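Local coordinates for avirulence protein AvrP123 (Melampsora lini, PDB 5VJJ) that is a zinc-binding effector of flax rust, recognised by the flax resistance protein P and possibly acting in the host nucleus, at residues A[29-34]-A[51-56]. Sequence-based numbering, arbitrary orientation.
Sequences FGVRCR and AEQYMY. With ZN (zinc ion), chain D.
Phe29 and Gln53 face each other as an antiparallel hydrogen-bonded pair. Gln53 N donates to Phe29 O at 2.9 Å, nearly straight at 165°. The return bond, from Phe29 N to Gln53 O, is weak at 3.4 Å. Next along, Val31 N donates a hydrogen bond to Ala51 O at 3.1 Å, from above the carbonyl plane.

The close packing lies on the sheet face that carries Phe29 and Gln53. Their side chains run side by side, ring and amide planes 37° apart. Gln53 CB sits over one ring face in a CH-pi contact, 4.0 Å from the Phe29 centroid. CG of Gln53 is anti to its backbone N (chi1 -176°), and the extended chain carries the amide past Phe29 CZ. Val31 CG1 meets Gln53 OE1 at 3.5 Å, while NE2 of Gln53 is hydrogen-bonded to Ser65 OG.

The margins have less side-chain packing. Met55 CG comes only to the ring edge of Phe29. Exposed Gly30 and Glu52 form a close non-hydrogen-bonded pair, but their side-chain directions diverge.

Beyond Val31 the chain bends past the start of strand 51-58, with Cys33 CB 3.8 Å from Ala51 CB. Cys33 SG binds the zinc ion; Cys47, Cys69 and His73 complete the site. A short antiparallel edge strand thus runs on to the first ligand of a three-cysteine, one-histidine zinc site.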
loop_
_atom_site.group_PDB
_atom_site.type_symbol
_atom_site.label_atom_id
_atom_site.label_comp_id
_atom_site.label_asym_id
_atom_site.label_seq_id
_atom_site.Cartn_x
_atom_site.Cartn_y
_atom_site.Cartn_z
ATOM N N PHE A 29 -4.998 3.781 -5.970
ATOM C CA PHE A 29 -5.608 2.753 -6.800
ATOM C C PHE A 29 -5.171 1.366 -6.345
ATOM O O PHE A 29 -4.035 1.162 -5.908
ATOM C CB PHE A 29 -5.260 2.951 -8.281
ATOM C CG PHE A 29 -3.785 2.991 -8.569
ATOM C CD1 PHE A 29 -3.066 4.165 -8.411
ATOM C CD2 PHE A 29 -3.124 1.861 -9.025
ATOM C CE1 PHE A 29 -1.713 4.206 -8.687
ATOM C CE2 PHE A 29 -1.771 1.897 -9.307
ATOM C CZ PHE A 29 -1.065 3.070 -9.137
ATOM N N GLY A 30 -6.091 0.413 -6.463
ATOM C CA GLY A 30 -5.814 -0.940 -6.020
ATOM C C GLY A 30 -4.752 -1.620 -6.864
ATOM O O GLY A 30 -4.584 -1.340 -8.049
ATOM N N VAL A 31 -4.025 -2.543 -6.235
ATOM C CA VAL A 31 -2.928 -3.255 -6.879
ATOM C C VAL A 31 -2.790 -4.632 -6.245
ATOM O O VAL A 31 -3.364 -4.919 -5.192
ATOM C CB VAL A 31 -1.582 -2.494 -6.769
ATOM C CG1 VAL A 31 -1.574 -1.290 -7.680
ATOM C CG2 VAL A 31 -1.310 -2.087 -5.328
ATOM N N ARG A 32 -2.009 -5.491 -6.898
ATOM C CA ARG A 32 -1.649 -6.778 -6.325
ATOM C C ARG A 32 -0.686 -6.566 -5.168
ATOM O O ARG A 32 0.280 -5.805 -5.283
ATOM C CB ARG A 32 -0.997 -7.672 -7.376
ATOM C CG ARG A 32 -1.922 -8.216 -8.445
ATOM C CD ARG A 32 -1.140 -9.080 -9.437
ATOM N NE ARG A 32 -2.004 -9.734 -10.414
ATOM C CZ ARG A 32 -1.564 -10.405 -11.474
ATOM N NH1 ARG A 32 -0.262 -10.509 -11.708
ATOM N NH2 ARG A 32 -2.426 -10.966 -12.309
ATOM N N CYS A 33 -0.940 -7.250 -4.055
ATOM C CA CYS A 33 -0.015 -7.262 -2.932
ATOM C C CYS A 33 1.025 -8.352 -3.161
ATOM O O CYS A 33 0.674 -9.515 -3.387
ATOM C CB CYS A 33 -0.752 -7.496 -1.616
ATOM S SG CYS A 33 0.370 -7.602 -0.216
ATOM N N ARG A 34 2.299 -7.972 -3.106
ATOM C CA ARG A 34 3.404 -8.883 -3.381
ATOM C C ARG A 34 4.053 -9.443 -2.119
ATOM O O ARG A 34 5.040 -10.175 -2.222
ATOM C CB ARG A 34 4.465 -8.173 -4.229
ATOM C CG ARG A 34 4.006 -7.853 -5.635
ATOM C CD ARG A 34 5.089 -7.146 -6.419
ATOM N NE ARG A 34 5.011 -7.455 -7.842
ATOM C CZ ARG A 34 5.884 -7.035 -8.752
ATOM N NH1 ARG A 34 6.912 -6.275 -8.395
ATOM N NH2 ARG A 34 5.725 -7.375 -10.023
ATOM N N ALA A 51 -4.934 -4.023 -1.209
ATOM C CA ALA A 51 -3.708 -3.245 -1.296
ATOM C C ALA A 51 -3.917 -2.082 -2.253
ATOM O O ALA A 51 -4.659 -2.191 -3.233
ATOM C CB ALA A 51 -2.534 -4.110 -1.764
ATOM N N GLU A 52 -3.257 -0.963 -1.956
ATOM C CA GLU A 52 -3.367 0.253 -2.749
ATOM C C GLU A 52 -1.984 0.837 -2.980
ATOM O O GLU A 52 -1.087 0.699 -2.144
ATOM C CB GLU A 52 -4.241 1.322 -2.072
ATOM C CG GLU A 52 -5.718 1.012 -2.033
ATOM C CD GLU A 52 -6.518 2.162 -1.458
ATOM O OE1 GLU A 52 -5.934 2.965 -0.695
ATOM O OE2 GLU A 52 -7.724 2.260 -1.774
ATOM N N GLN A 53 -1.829 1.507 -4.116
ATOM C CA GLN A 53 -0.589 2.177 -4.469
ATOM C C GLN A 53 -0.798 3.684 -4.438
ATOM O O GLN A 53 -1.852 4.188 -4.849
ATOM C CB GLN A 53 -0.099 1.741 -5.848
ATOM C CG GLN A 53 1.244 2.329 -6.231
ATOM C CD GLN A 53 1.817 1.682 -7.474
ATOM O OE1 GLN A 53 1.347 0.631 -7.911
ATOM N NE2 GLN A 53 2.828 2.311 -8.057
ATOM N N TYR A 54 0.207 4.396 -3.932
ATOM C CA TYR A 54 0.158 5.841 -3.784
ATOM C C TYR A 54 1.204 6.469 -4.690
ATOM O O TYR A 54 2.374 6.076 -4.659
ATOM C CB TYR A 54 0.394 6.253 -2.330
ATOM C CG TYR A 54 -0.567 5.606 -1.356
ATOM C CD1 TYR A 54 -1.871 6.069 -1.225
ATOM C CD2 TYR A 54 -0.171 4.530 -0.572
ATOM C CE1 TYR A 54 -2.754 5.476 -0.338
ATOM C CE2 TYR A 54 -1.047 3.931 0.317
ATOM C CZ TYR A 54 -2.334 4.408 0.430
ATOM O OH TYR A 54 -3.203 3.815 1.311
ATOM N N MET A 55 0.768 7.421 -5.509
ATOM C CA MET A 55 1.642 8.205 -6.370
ATOM C C MET A 55 1.653 9.631 -5.841
ATOM O O MET A 55 0.593 10.250 -5.700
ATOM C CB MET A 55 1.155 8.176 -7.821
ATOM C CG MET A 55 1.327 6.837 -8.523
ATOM S SD MET A 55 3.043 6.563 -8.992
ATOM C CE MET A 55 2.841 5.431 -10.360
ATOM N N TYR A 56 2.840 10.147 -5.540
ATOM C CA TYR A 56 2.951 11.493 -5.007
ATOM C C TYR A 56 4.274 12.108 -5.443
ATOM O O TYR A 56 5.135 11.448 -6.029
ATOM C CB TYR A 56 2.818 11.488 -3.485
ATOM C CG TYR A 56 3.663 10.436 -2.818
ATOM C CD1 TYR A 56 3.146 9.182 -2.536
ATOM C CD2 TYR A 56 4.981 10.695 -2.471
ATOM C CE1 TYR A 56 3.917 8.216 -1.923
ATOM C CE2 TYR A 56 5.752 9.740 -1.857
ATOM C CZ TYR A 56 5.221 8.502 -1.583
ATOM O OH TYR A 56 6.001 7.540 -0.970
HETATM ZN ZN ZN D . -1.127 -7.864 1.501
#